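Side-chain contacts in AimR transcriptional regulator (Bacillus phage phi3T, PDB 5ZVV), which activates transcription of the phage aimX locus in the lysis-lysogeny decision and changes from active dimer to inactive monomer when the arbitrium peptide binds: residues 22-27 with 33-38; 68-73 with 92-97; 300-305 with 335-340. One frame throughout, in Å; residues are numbered along the deposited sequence.

All three contacts are small joints at or near helix ends, with no hydrogen bond across them. Contact 1 ties together two helices near the N-terminus. Contact 2 lies close by on the same side of the chain's centre. Their centres are about 23 Å apart and their nearest atoms about 4 Å, but they do not touch. Met-43 touches Phe-35 of contact 1 and also Tyr-68, which lies in 68-73 but points away from 92-97. Contact 3 lies beyond the chain's centre, its own centre about 60 Å from that of contact 1 and about 50 Å from that of contact 2. The other subunit of the dimer touches none of the six segments.

Contact 1: 22-27 with 33-38; sequences KLAGYE and YKFVNT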
ATOM      1  N   LYS A  22       0.156  36.503 -33.031  1.00 43.26           N
ATOM      2  CA  LYS A  22       0.189  37.061 -31.683  1.00 50.86           C
ATOM      3  C   LYS A  22       0.244  35.960 -30.630  1.00 50.85           C
ATOM      4  O   LYS A  22       0.938  36.094 -29.616  1.00 45.18           O
ATOM      5  CB  LYS A  22      -1.034  37.954 -31.467  1.00 51.29           C
ATOM      6  CG  LYS A  22      -1.403  38.209 -30.014  1.00 47.72           C
ATOM      7  CD  LYS A  22      -0.837  39.526 -29.514  1.00 52.95           C
ATOM      8  CE  LYS A  22      -1.641  40.046 -28.332  1.00 64.94           C
ATOM      9  NZ  LYS A  22      -1.783  39.023 -27.256  1.00 60.18           N
ATOM     10  N   LEU A  23      -0.487  34.864 -30.855  1.00 47.80           N
ATOM     11  CA  LEU A  23      -0.435  33.740 -29.928  1.00 45.98           C
ATOM     12  C   LEU A  23       0.954  33.119 -29.887  1.00 43.64           C
ATOM     13  O   LEU A  23       1.403  32.666 -28.828  1.00 50.76           O
ATOM     14  CB  LEU A  23      -1.480  32.694 -30.315  1.00 45.73           C
ATOM     15  CG  LEU A  23      -1.529  31.418 -29.471  1.00 45.93           C
ATOM     16  CD1 LEU A  23      -1.780  31.749 -28.009  1.00 49.06           C
ATOM     17  CD2 LEU A  23      -2.594  30.465 -30.001  1.00 36.30           C
ATOM     18  N   ALA A  24       1.650  33.089 -31.021  1.00 42.76           N
ATOM     19  CA  ALA A  24       3.015  32.582 -31.060  1.00 44.41           C
ATOM     20  C   ALA A  24       4.046  33.615 -30.624  1.00 45.18           C
ATOM     21  O   ALA A  24       5.231  33.276 -30.518  1.00 41.31           O
ATOM     22  CB  ALA A  24       3.353  32.081 -32.467  1.00 32.41           C
ATOM     23  N   GLY A  25       3.636  34.853 -30.374  1.00 45.92           N
ATOM     24  CA  GLY A  25       4.540  35.884 -29.918  1.00 46.68           C
ATOM     25  C   GLY A  25       5.085  36.805 -30.987  1.00 45.36           C
ATOM     26  O   GLY A  25       6.109  37.456 -30.749  1.00 43.77           O
ATOM     27  N   TYR A  26       4.432  36.896 -32.142  1.00 48.72           N
ATOM     28  CA  TYR A  26       4.928  37.680 -33.264  1.00 43.91           C
ATOM     29  C   TYR A  26       3.956  38.804 -33.593  1.00 44.47           C
ATOM     30  O   TYR A  26       2.737  38.602 -33.602  1.00 44.32           O
ATOM     31  CB  TYR A  26       5.146  36.791 -34.494  1.00 44.51           C
ATOM     32  CG  TYR A  26       6.276  35.799 -34.330  1.00 41.99           C
ATOM     33  CD1 TYR A  26       6.076  34.587 -33.680  1.00 40.62           C
ATOM     34  CD2 TYR A  26       7.546  36.080 -34.821  1.00 41.37           C
ATOM     35  CE1 TYR A  26       7.111  33.681 -33.524  1.00 41.26           C
ATOM     36  CE2 TYR A  26       8.584  35.181 -34.672  1.00 44.37           C
ATOM     37  CZ  TYR A  26       8.363  33.982 -34.023  1.00 43.06           C
ATOM     38  OH  TYR A  26       9.395  33.085 -33.872  1.00 43.28           O
ATOM     39  N   GLU A  27       4.505  39.933 -33.960  1.00 48.28           N
ATOM     40  CA  GLU A  27       3.731  41.082 -34.355  1.00 52.97           C
ATOM     41  C   GLU A  27       3.534  41.121 -35.830  1.00 49.48           C
ATOM     42  O   GLU A  27       2.565  41.628 -36.290  1.00 49.25           O
ATOM     43  CB  GLU A  27       4.419  42.342 -33.967  1.00 48.52           C
ATOM     44  CG  GLU A  27       3.865  42.904 -32.717  1.00 65.64           C
ATOM     45  CD  GLU A  27       3.795  44.405 -32.745  1.00 73.23           C
ATOM     46  OE1 GLU A  27       2.712  44.930 -33.071  1.00 72.54           O
ATOM     47  OE2 GLU A  27       4.838  45.029 -32.436  1.00 74.48           O
ATOM     48  N   TYR A  33       5.309  33.025 -39.879  1.00 37.13           N
ATOM     49  CA  TYR A  33       5.437  32.021 -40.932  1.00 34.53           C
ATOM     50  C   TYR A  33       6.839  31.426 -40.955  1.00 36.65           C
ATOM     51  O   TYR A  33       7.002  30.219 -41.161  1.00 32.83           O
ATOM     52  CB  TYR A  33       5.092  32.633 -42.292  1.00 32.19           C
ATOM     53  CG  TYR A  33       3.654  33.089 -42.422  1.00 34.87           C
ATOM     54  CD1 TYR A  33       2.640  32.478 -41.692  1.00 35.61           C
ATOM     55  CD2 TYR A  33       3.310  34.134 -43.271  1.00 37.98           C
ATOM     56  CE1 TYR A  33       1.327  32.895 -41.807  1.00 34.70           C
ATOM     57  CE2 TYR A  33       2.000  34.555 -43.391  1.00 34.60           C
ATOM     58  CZ  TYR A  33       1.014  33.934 -42.657  1.00 38.08           C
ATOM     59  OH  TYR A  33      -0.289  34.357 -42.776  1.00 35.31           O
ATOM     60  N   LYS A  34       7.865  32.257 -40.751  1.00 37.69           N
ATOM     61  CA  LYS A  34       9.221  31.728 -40.648  1.00 41.51           C
ATOM     62  C   LYS A  34       9.333  30.757 -39.481  1.00 39.04           C
ATOM     63  O   LYS A  34       9.953  29.695 -39.605  1.00 37.32           O
ATOM     64  CB  LYS A  34      10.230  32.871 -40.498  1.00 40.95           C
ATOM     65  CG  LYS A  34      11.709  32.449 -40.452  1.00 45.83           C
ATOM     66  CD  LYS A  34      12.669  33.635 -40.351  1.00 50.16           C
ATOM     67  CE  LYS A  34      14.125  33.187 -40.283  1.00 46.08           C
ATOM     68  NZ  LYS A  34      15.067  34.343 -40.184  1.00 37.52           N
ATOM     69  N   PHE A  35       8.730  31.102 -38.340  1.00 35.49           N
ATOM     70  CA  PHE A  35       8.803  30.227 -37.175  1.00 37.45           C
ATOM     71  C   PHE A  35       8.153  28.879 -37.455  1.00 35.62           C
ATOM     72  O   PHE A  35       8.763  27.827 -37.231  1.00 32.77           O
ATOM     73  CB  PHE A  35       8.150  30.887 -35.959  1.00 39.83           C
ATOM     74  CG  PHE A  35       7.840  29.916 -34.851  1.00 36.07           C
ATOM     75  CD1 PHE A  35       8.859  29.225 -34.209  1.00 36.46           C
ATOM     76  CD2 PHE A  35       6.534  29.683 -34.460  1.00 36.99           C
ATOM     77  CE1 PHE A  35       8.575  28.323 -33.196  1.00 34.66           C
ATOM     78  CE2 PHE A  35       6.243  28.786 -33.445  1.00 33.55           C
ATOM     79  CZ  PHE A  35       7.265  28.105 -32.812  1.00 37.14           C
ATOM     80  N   VAL A  36       6.908  28.886 -37.940  1.00 29.32           N
ATOM     81  CA  VAL A  36       6.225  27.622 -38.185  1.00 30.76           C
ATOM     82  C   VAL A  36       6.862  26.853 -39.335  1.00 34.33           C
ATOM     83  O   VAL A  36       6.727  25.625 -39.401  1.00 29.74           O
ATOM     84  CB  VAL A  36       4.721  27.848 -38.438  1.00 35.39           C
ATOM     85  CG1 VAL A  36       4.082  28.546 -37.241  1.00 31.51           C
ATOM     86  CG2 VAL A  36       4.496  28.638 -39.717  1.00 29.14           C
ATOM     87  N   ASN A  37       7.570  27.531 -40.237  1.00 32.97           N
ATOM     88  CA  ASN A  37       8.243  26.855 -41.340  1.00 35.58           C
ATOM     89  C   ASN A  37       9.673  26.453 -41.009  1.00 35.98           C
ATOM     90  O   ASN A  37      10.429  26.096 -41.920  1.00 36.81           O
ATOM     91  CB  ASN A  37       8.216  27.724 -42.601  1.00 35.15           C
ATOM     92  CG  ASN A  37       6.888  27.638 -43.336  1.00 39.91           C
ATOM     93  OD1 ASN A  37       6.665  26.728 -44.137  1.00 39.60           O
ATOM     94  ND2 ASN A  37       5.998  28.585 -43.063  1.00 33.75           N
ATOM     95  N   THR A  38      10.058  26.502 -39.740  1.00 33.70           N
ATOM     96  CA  THR A  38      11.368  26.014 -39.341  1.00 30.54           C
ATOM     97  C   THR A  38      11.474  24.529 -39.673  1.00 33.16           C
ATOM     98  O   THR A  38      10.544  23.767 -39.374  1.00 34.49           O
ATOM     99  CB  THR A  38      11.588  26.234 -37.845  1.00 33.89           C
ATOM    100  OG1 THR A  38      11.337  27.606 -37.514  1.00 33.93           O
ATOM    101  CG2 THR A  38      13.014  25.871 -37.456  1.00 31.54           C
TER
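Tyr-26 and Phe-35 carry the aromatic part of the contact. Their ring planes are only 23° from parallel, but they are offset so far that little of one ring lies over the other. The centroids are 5.9 Å apart. The phenol end of Tyr-26 reaches the root of the Phe-35 side chain: Tyr-26 OH lies 3.3 Å from Phe-35 CB, and Tyr-26 CZ is 3.7 Å from the same carbon. Taken as whole side chains, the two cross at about a right angle. Phe-35 has its CG anti to the backbone N (chi1 164°), which sets CB and CG against the Tyr-26 hydroxyl and turns the CD2 side of the ring to Ala-24.

The aliphatic part is slight. Ala-24 CB is 4.5 Å from Phe-35 CD2. The same methyl also lies at the edge of the Tyr-26 ring, in its plane, so this one methyl borders both aromatic residues. Phe-32 touches Ala-24 and Tyr-26 as well, and Met-43 packs on Phe-35.

Helix 14-24, a short turn and helix 29-36 follow one another here. This is consistent with a helix-turn-helix unit, the kind of element with which many transcription regulators bind DNA. Helix 14-24 ends in a Schellman motif, in which Gly-25 takes positive phi; one of its bonds back, from Gly-25 N to Lys-22 O, is weak. The turn then brings Tyr-26 round to face the second helix.

Hydrogen bonds within 33-38 secure the end of helix 29-36. Tyr-33 O is gripped twice by Asn-37, through its backbone N and ND2, from opposite faces of the carbonyl plane. Asn-37 ND2 donates to Tyr-33 O at 2.7 Å, with the acceptor almost in the side-chain amide plane. Thr-38 OG1 reaches Phe-35 O at 2.6 Å and Thr-38 N reaches it at 3.1 Å, from the same face of the carbonyl plane.

Contact 2: 68-73 with 92-97; sequences YFLELD and DTLTDK
The Phe-69 ring is met obliquely by one methyl of Leu-94. Phe-69 CD2 and Leu-94 CD2 are 3.8 Å apart, and the two side chains cross at about a right angle. Leu-46, Leu-50, Ser-82 and Ile-98 also touch the Phe-69 side chain, which is buried.

Leu-94 acts as a fork. Its CG lies anti to the backbone N (chi1 179°), which carries both methyls out toward 68-73. While CD2 goes to Phe-69, CD1 goes to Leu-70. Leu-94 CD1 is 4.0 Å from Leu-70 CD2 and equally far from Leu-70 CG. The two leucine side chains run antiparallel, side by side.

Leu-70 CD2 has a second neighbour, Lys-97 CB, also at 4.0 Å. In this lysine it is the base of the side chain that does the touching. The chain beyond CG is extended, and the residue as a whole is exposed. The contact therefore grades from a buried end at Phe-69 and Leu-94 to a more open one at Leu-70 and Lys-97.

Phe-69 and Leu-70 are themselves the first two residues of a type I beta turn that ends at Leu-72; Leu-72 N bonds to Phe-69 O at 3.1 Å.

The contact joins the C-terminal end of helix 61-69 to the first part of helix 92-103, in the all-helical, TPR-like part of the chain. Helix 47-56 adds Leu-50 beside Phe-69. Helix 77-88 lies against both partners, with Ser-82 on Phe-69 and Ser-86 on Leu-94.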
ATOM      1  N   TYR A  68       4.729  14.889 -37.899  1.00 27.13           N
ATOM      2  CA  TYR A  68       5.710  15.926 -37.599  1.00 26.26           C
ATOM      3  C   TYR A  68       6.732  15.452 -36.572  1.00 29.56           C
ATOM      4  O   TYR A  68       7.937  15.680 -36.731  1.00 24.98           O
ATOM      5  CB  TYR A  68       4.988  17.181 -37.107  1.00 30.00           C
ATOM      6  CG  TYR A  68       5.879  18.381 -36.895  1.00 31.54           C
ATOM      7  CD1 TYR A  68       6.125  19.274 -37.928  1.00 29.90           C
ATOM      8  CD2 TYR A  68       6.460  18.632 -35.657  1.00 28.90           C
ATOM      9  CE1 TYR A  68       6.930  20.378 -37.741  1.00 27.20           C
ATOM     10  CE2 TYR A  68       7.270  19.730 -35.460  1.00 26.57           C
ATOM     11  CZ  TYR A  68       7.502  20.600 -36.507  1.00 33.86           C
ATOM     12  OH  TYR A  68       8.302  21.703 -36.321  1.00 30.92           O
ATOM     13  N   PHE A  69       6.268  14.786 -35.512  1.00 25.39           N
ATOM     14  CA  PHE A  69       7.159  14.393 -34.424  1.00 27.87           C
ATOM     15  C   PHE A  69       8.237  13.429 -34.901  1.00 29.75           C
ATOM     16  O   PHE A  69       9.377  13.473 -34.422  1.00 22.04           O
ATOM     17  CB  PHE A  69       6.357  13.760 -33.286  1.00 26.10           C
ATOM     18  CG  PHE A  69       5.617  14.751 -32.433  1.00 24.67           C
ATOM     19  CD1 PHE A  69       5.851  16.110 -32.553  1.00 24.89           C
ATOM     20  CD2 PHE A  69       4.693  14.315 -31.494  1.00 26.13           C
ATOM     21  CE1 PHE A  69       5.172  17.019 -31.763  1.00 21.65           C
ATOM     22  CE2 PHE A  69       4.012  15.220 -30.699  1.00 25.03           C
ATOM     23  CZ  PHE A  69       4.253  16.571 -30.833  1.00 23.59           C
ATOM     24  N   LEU A  70       7.897  12.544 -35.841  1.00 28.59           N
ATOM     25  CA  LEU A  70       8.858  11.565 -36.331  1.00 29.22           C
ATOM     26  C   LEU A  70       9.969  12.191 -37.162  1.00 27.94           C
ATOM     27  O   LEU A  70      10.936  11.497 -37.489  1.00 26.31           O
ATOM     28  CB  LEU A  70       8.141  10.487 -37.146  1.00 31.57           C
ATOM     29  CG  LEU A  70       7.155   9.622 -36.358  1.00 34.14           C
ATOM     30  CD1 LEU A  70       6.500   8.593 -37.267  1.00 30.58           C
ATOM     31  CD2 LEU A  70       7.848   8.945 -35.181  1.00 22.36           C
ATOM     32  N   GLU A  71       9.862  13.477 -37.500  1.00 29.14           N
ATOM     33  CA  GLU A  71      10.909  14.178 -38.226  1.00 31.10           C
ATOM     34  C   GLU A  71      11.839  14.974 -37.320  1.00 31.80           C
ATOM     35  O   GLU A  71      12.853  15.485 -37.805  1.00 37.16           O
ATOM     36  CB  GLU A  71      10.294  15.116 -39.273  1.00 34.28           C
ATOM     37  CG  GLU A  71       9.501  14.396 -40.358  1.00 41.98           C
ATOM     38  CD  GLU A  71      10.332  13.372 -41.114  1.00 41.21           C
ATOM     39  OE1 GLU A  71      11.536  13.618 -41.334  1.00 44.29           O
ATOM     40  OE2 GLU A  71       9.778  12.315 -41.485  1.00 50.88           O
ATOM     41  N   LEU A  72      11.527  15.088 -36.031  1.00 28.63           N
ATOM     42  CA  LEU A  72      12.385  15.813 -35.107  1.00 32.85           C
ATOM     43  C   LEU A  72      13.719  15.093 -34.927  1.00 29.86           C
ATOM     44  O   LEU A  72      13.841  13.883 -35.142  1.00 31.04           O
ATOM     45  CB  LEU A  72      11.699  15.975 -33.749  1.00 26.32           C
ATOM     46  CG  LEU A  72      10.412  16.801 -33.704  1.00 30.72           C
ATOM     47  CD1 LEU A  72       9.741  16.651 -32.352  1.00 27.14           C
ATOM     48  CD2 LEU A  72      10.697  18.267 -34.004  1.00 25.71           C
ATOM     49  N   ASP A  73      14.728  15.858 -34.533  1.00 31.16           N
ATOM     50  CA  ASP A  73      16.041  15.293 -34.244  1.00 29.35           C
ATOM     51  C   ASP A  73      15.970  14.496 -32.948  1.00 29.21           C
ATOM     52  O   ASP A  73      15.743  15.086 -31.884  1.00 27.75           O
ATOM     53  CB  ASP A  73      17.085  16.404 -34.136  1.00 28.52           C
ATOM     54  CG  ASP A  73      18.517  15.876 -34.123  1.00 30.40           C
ATOM     55  OD1 ASP A  73      18.748  14.746 -33.647  1.00 26.17           O
ATOM     56  OD2 ASP A  73      19.420  16.608 -34.588  1.00 32.43           O
ATOM     57  N   ASP A  92      -0.484   6.018 -28.307  1.00 22.73           N
ATOM     58  CA  ASP A  92       0.421   4.936 -27.918  1.00 24.97           C
ATOM     59  C   ASP A  92       1.334   4.505 -29.060  1.00 28.84           C
ATOM     60  O   ASP A  92       2.524   4.249 -28.843  1.00 26.17           O
ATOM     61  CB  ASP A  92      -0.384   3.739 -27.411  1.00 29.82           C
ATOM     62  CG  ASP A  92      -1.104   4.026 -26.110  1.00 29.18           C
ATOM     63  OD1 ASP A  92      -0.636   4.901 -25.352  1.00 31.94           O
ATOM     64  OD2 ASP A  92      -2.137   3.374 -25.844  1.00 28.93           O
ATOM     65  N   THR A  93       0.793   4.391 -30.275  1.00 23.51           N
ATOM     66  CA  THR A  93       1.605   3.978 -31.418  1.00 30.16           C
ATOM     67  C   THR A  93       2.732   4.975 -31.665  1.00 23.64           C
ATOM     68  O   THR A  93       3.920   4.612 -31.715  1.00 28.00           O
ATOM     69  CB  THR A  93       0.714   3.845 -32.658  1.00 28.27           C
ATOM     70  OG1 THR A  93      -0.371   2.952 -32.377  1.00 23.75           O
ATOM     71  CG2 THR A  93       1.506   3.310 -33.843  1.00 26.09           C
ATOM     72  N   LEU A  94       2.365   6.249 -31.816  1.00 25.33           N
ATOM     73  CA  LEU A  94       3.351   7.312 -31.953  1.00 26.03           C
ATOM     74  C   LEU A  94       4.309   7.328 -30.770  1.00 21.12           C
ATOM     75  O   LEU A  94       5.525   7.458 -30.952  1.00 23.98           O
ATOM     76  CB  LEU A  94       2.641   8.659 -32.089  1.00 24.53           C
ATOM     77  CG  LEU A  94       3.515   9.904 -32.231  1.00 23.68           C
ATOM     78  CD1 LEU A  94       4.369   9.819 -33.485  1.00 24.36           C
ATOM     79  CD2 LEU A  94       2.656  11.154 -32.253  1.00 23.03           C
ATOM     80  N   THR A  95       3.777   7.186 -29.552  1.00 22.86           N
ATOM     81  CA  THR A  95       4.619   7.224 -28.360  1.00 24.03           C
ATOM     82  C   THR A  95       5.703   6.156 -28.417  1.00 25.59           C
ATOM     83  O   THR A  95       6.866   6.426 -28.100  1.00 23.47           O
ATOM     84  CB  THR A  95       3.769   7.045 -27.101  1.00 23.42           C
ATOM     85  OG1 THR A  95       2.827   8.119 -26.988  1.00 21.50           O
ATOM     86  CG2 THR A  95       4.651   7.020 -25.859  1.00 25.00           C
ATOM     87  N   ASP A  96       5.345   4.939 -28.835  1.00 21.98           N
ATOM     88  CA  ASP A  96       6.327   3.859 -28.866  1.00 23.77           C
ATOM     89  C   ASP A  96       7.344   4.067 -29.980  1.00 21.22           C
ATOM     90  O   ASP A  96       8.536   3.775 -29.801  1.00 25.40           O
ATOM     91  CB  ASP A  96       5.619   2.513 -29.010  1.00 28.55           C
ATOM     92  CG  ASP A  96       4.788   2.163 -27.790  1.00 27.82           C
ATOM     93  OD1 ASP A  96       5.102   2.673 -26.691  1.00 31.16           O
ATOM     94  OD2 ASP A  96       3.826   1.378 -27.925  1.00 28.39           O
ATOM     95  N   LYS A  97       6.903   4.581 -31.133  1.00 24.07           N
ATOM     96  CA  LYS A  97       7.861   4.919 -32.184  1.00 23.80           C
ATOM     97  C   LYS A  97       8.873   5.954 -31.696  1.00 23.68           C
ATOM     98  O   LYS A  97      10.088   5.799 -31.886  1.00 26.82           O
ATOM     99  CB  LYS A  97       7.121   5.422 -33.424  1.00 28.56           C
ATOM    100  CG  LYS A  97       6.287   4.352 -34.112  1.00 25.53           C
ATOM    101  CD  LYS A  97       5.503   4.923 -35.282  1.00 27.81           C
ATOM    102  CE  LYS A  97       4.577   3.873 -35.881  1.00 30.33           C
ATOM    103  NZ  LYS A  97       3.726   4.430 -36.970  1.00 35.80           N
TER

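Contact 3: 300-305 with 335-340; sequences YYINQG and GLISQD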
ATOM      1  N   TYR A 300     -30.910   0.840 -15.756  1.00 21.84           N
ATOM      2  CA  TYR A 300     -31.987   1.479 -16.507  1.00 22.31           C
ATOM      3  C   TYR A 300     -33.217   0.581 -16.593  1.00 23.10           C
ATOM      4  O   TYR A 300     -34.349   1.042 -16.390  1.00 20.32           O
ATOM      5  CB  TYR A 300     -31.479   1.849 -17.900  1.00 22.89           C
ATOM      6  CG  TYR A 300     -32.535   2.342 -18.859  1.00 25.53           C
ATOM      7  CD1 TYR A 300     -33.042   3.632 -18.761  1.00 28.94           C
ATOM      8  CD2 TYR A 300     -33.005   1.527 -19.882  1.00 25.02           C
ATOM      9  CE1 TYR A 300     -33.999   4.091 -19.643  1.00 23.65           C
ATOM     10  CE2 TYR A 300     -33.962   1.977 -20.769  1.00 25.92           C
ATOM     11  CZ  TYR A 300     -34.454   3.261 -20.646  1.00 31.68           C
ATOM     12  OH  TYR A 300     -35.410   3.716 -21.528  1.00 35.77           O
ATOM     13  N   TYR A 301     -33.014  -0.707 -16.886  1.00 19.66           N
ATOM     14  CA  TYR A 301     -34.131  -1.644 -16.915  1.00 25.66           C
ATOM     15  C   TYR A 301     -34.843  -1.703 -15.567  1.00 26.49           C
ATOM     16  O   TYR A 301     -36.079  -1.706 -15.510  1.00 27.13           O
ATOM     17  CB  TYR A 301     -33.641  -3.034 -17.321  1.00 22.62           C
ATOM     18  CG  TYR A 301     -33.367  -3.195 -18.798  1.00 25.62           C
ATOM     19  CD1 TYR A 301     -33.930  -2.333 -19.731  1.00 24.08           C
ATOM     20  CD2 TYR A 301     -32.549  -4.218 -19.260  1.00 22.77           C
ATOM     21  CE1 TYR A 301     -33.683  -2.483 -21.084  1.00 24.63           C
ATOM     22  CE2 TYR A 301     -32.296  -4.376 -20.608  1.00 23.73           C
ATOM     23  CZ  TYR A 301     -32.864  -3.509 -21.517  1.00 28.27           C
ATOM     24  OH  TYR A 301     -32.611  -3.671 -22.863  1.00 30.36           O
ATOM     25  N   ILE A 302     -34.076  -1.749 -14.473  1.00 20.87           N
ATOM     26  CA  ILE A 302     -34.665  -1.780 -13.135  1.00 22.53           C
ATOM     27  C   ILE A 302     -35.540  -0.557 -12.914  1.00 25.03           C
ATOM     28  O   ILE A 302     -36.659  -0.654 -12.392  1.00 23.21           O
ATOM     29  CB  ILE A 302     -33.562  -1.874 -12.065  1.00 25.88           C
ATOM     30  CG1 ILE A 302     -32.882  -3.242 -12.100  1.00 22.47           C
ATOM     31  CG2 ILE A 302     -34.131  -1.587 -10.683  1.00 22.73           C
ATOM     32  CD1 ILE A 302     -31.603  -3.296 -11.290  1.00 25.99           C
ATOM     33  N   ASN A 303     -35.042   0.619 -13.302  1.00 19.91           N
ATOM     34  CA  ASN A 303     -35.837   1.830 -13.141  1.00 20.73           C
ATOM     35  C   ASN A 303     -37.112   1.774 -13.974  1.00 29.66           C
ATOM     36  O   ASN A 303     -38.176   2.210 -13.518  1.00 27.15           O
ATOM     37  CB  ASN A 303     -35.007   3.059 -13.505  1.00 27.57           C
ATOM     38  CG  ASN A 303     -34.018   3.432 -12.419  1.00 26.63           C
ATOM     39  OD1 ASN A 303     -34.135   2.979 -11.280  1.00 27.52           O
ATOM     40  ND2 ASN A 303     -33.045   4.263 -12.764  1.00 28.79           N
ATOM     41  N   GLN A 304     -37.032   1.235 -15.190  1.00 28.42           N
ATOM     42  CA  GLN A 304     -38.215   1.157 -16.040  1.00 27.28           C
ATOM     43  C   GLN A 304     -39.099  -0.050 -15.740  1.00 29.24           C
ATOM     44  O   GLN A 304     -40.103  -0.247 -16.434  1.00 28.09           O
ATOM     45  CB  GLN A 304     -37.806   1.144 -17.513  1.00 26.50           C
ATOM     46  CG  GLN A 304     -37.343   2.497 -18.026  1.00 33.83           C
ATOM     47  CD  GLN A 304     -37.762   2.747 -19.462  1.00 50.35           C
ATOM     48  OE1 GLN A 304     -37.321   2.054 -20.381  1.00 51.04           O
ATOM     49  NE2 GLN A 304     -38.629   3.736 -19.662  1.00 47.55           N
ATOM     50  N   GLY A 305     -38.764  -0.854 -14.734  1.00 27.87           N
ATOM     51  CA  GLY A 305     -39.583  -1.987 -14.361  1.00 27.04           C
ATOM     52  C   GLY A 305     -39.378  -3.238 -15.186  1.00 29.82           C
ATOM     53  O   GLY A 305     -40.092  -4.227 -14.968  1.00 28.00           O
ATOM     54  N   GLY A 335     -29.910  -5.686  -4.984  1.00 31.80           N
ATOM     55  CA  GLY A 335     -30.741  -5.235  -3.882  1.00 30.49           C
ATOM     56  C   GLY A 335     -31.912  -4.393  -4.346  1.00 31.57           C
ATOM     57  O   GLY A 335     -33.016  -4.499  -3.805  1.00 29.84           O
ATOM     58  N   LEU A 336     -31.689  -3.541  -5.350  1.00 28.80           N
ATOM     59  CA  LEU A 336     -32.794  -2.780  -5.922  1.00 32.16           C
ATOM     60  C   LEU A 336     -33.892  -3.705  -6.427  1.00 32.19           C
ATOM     61  O   LEU A 336     -35.082  -3.410  -6.273  1.00 32.90           O
ATOM     62  CB  LEU A 336     -32.295  -1.878  -7.051  1.00 31.19           C
ATOM     63  CG  LEU A 336     -31.532  -0.620  -6.633  1.00 31.24           C
ATOM     64  CD1 LEU A 336     -31.137   0.193  -7.856  1.00 30.34           C
ATOM     65  CD2 LEU A 336     -32.362   0.216  -5.676  1.00 31.64           C
ATOM     66  N   ILE A 337     -33.514  -4.839  -7.021  1.00 28.96           N
ATOM     67  CA  ILE A 337     -34.521  -5.784  -7.497  1.00 31.35           C
ATOM     68  C   ILE A 337     -35.158  -6.525  -6.326  1.00 37.13           C
ATOM     69  O   ILE A 337     -36.385  -6.546  -6.176  1.00 32.55           O
ATOM     70  CB  ILE A 337     -33.902  -6.759  -8.514  1.00 31.67           C
ATOM     71  CG1 ILE A 337     -33.625  -6.044  -9.839  1.00 26.16           C
ATOM     72  CG2 ILE A 337     -34.807  -7.970  -8.718  1.00 24.90           C
ATOM     73  CD1 ILE A 337     -32.964  -6.922 -10.880  1.00 24.05           C
ATOM     74  N   SER A 338     -34.334  -7.131  -5.470  1.00 37.96           N
ATOM     75  CA  SER A 338     -34.841  -8.044  -4.451  1.00 36.85           C
ATOM     76  C   SER A 338     -35.462  -7.317  -3.266  1.00 40.25           C
ATOM     77  O   SER A 338     -36.327  -7.883  -2.588  1.00 41.14           O
ATOM     78  CB  SER A 338     -33.717  -8.951  -3.952  1.00 36.40           C
ATOM     79  OG  SER A 338     -32.813  -8.230  -3.130  1.00 34.57           O
ATOM     80  N   GLN A 339     -35.032  -6.082  -2.996  1.00 37.61           N
ATOM     81  CA  GLN A 339     -35.384  -5.362  -1.770  1.00 38.55           C
ATOM     82  C   GLN A 339     -34.990  -6.150  -0.523  1.00 41.00           C
ATOM     83  O   GLN A 339     -35.597  -5.998   0.539  1.00 41.55           O
ATOM     84  CB  GLN A 339     -36.873  -5.003  -1.730  1.00 39.22           C
ATOM     85  CG  GLN A 339     -37.276  -3.941  -2.732  1.00 44.04           C
ATOM     86  CD  GLN A 339     -38.713  -3.495  -2.562  1.00 49.86           C
ATOM     87  OE1 GLN A 339     -39.595  -4.301  -2.264  1.00 54.57           O
ATOM     88  NE2 GLN A 339     -38.956  -2.202  -2.743  1.00 47.88           N
ATOM     89  N   ASP A 340     -33.974  -6.997  -0.649  1.00 41.82           N
ATOM     90  CA  ASP A 340     -33.438  -7.764   0.464  1.00 39.73           C
ATOM     91  C   ASP A 340     -32.209  -7.046   1.009  1.00 39.77           C
ATOM     92  O   ASP A 340     -31.296  -6.706   0.248  1.00 36.48           O
ATOM     93  CB  ASP A 340     -33.084  -9.183   0.015  1.00 41.44           C
ATOM     94  CG  ASP A 340     -32.803 -10.113   1.174  1.00 44.21           C
ATOM     95  OD1 ASP A 340     -32.760  -9.641   2.328  1.00 48.96           O
ATOM     96  OD2 ASP A 340     -32.621 -11.324   0.928  1.00 44.30           O
TER
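A TPR-like run of helices holds this contact between Ile-302 and the pair Leu-336 and Ile-337. It joins the end of helix 291-304 to the end of helix 324-338. Helix 307-318 comes between them in sequence. The two segments run in roughly the same direction, consistent with alternate helices stacking side by side in a TPR-like superhelix.

Ile-302 is the central residue, and its two branches go to different partners. Its CG1 is anti to the carbonyl carbon (chi1 -70°), and the CG1-CD1 arm meets the matching arm of Ile-337. Ile-302 CG1 is 3.7 Å from Ile-337 CG1, and Ile-302 CD1 is equally close to that atom. Ile-337 CD1 lies slightly farther off, 3.9 Å from Ile-302 CD1. The arms touch along two carbons each, while the side chains as wholes cross at about a right angle. The other branch, Ile-302 CG2, rests on Leu-336 CB at 4.1 Å. Ala-310 touches Ile-302 and Thr-311 touches Ile-337, so helix 307-318 touches both partners.

Both helices stop within the segments. Helix 291-304 ends in a Schellman motif at Gly-305, whose N bonds to Ile-302 O at 3.2 Å. Helix 324-338 ends at Gln-339, which has positive phi, and Asp-340 then takes the N-cap position of helix 341-353. An ST turn lies between helix 324-338 and helix 341-353: Ser-338 OG accepts from Asp-340 N at 3.0 Å, with an N-H...O angle of 154°.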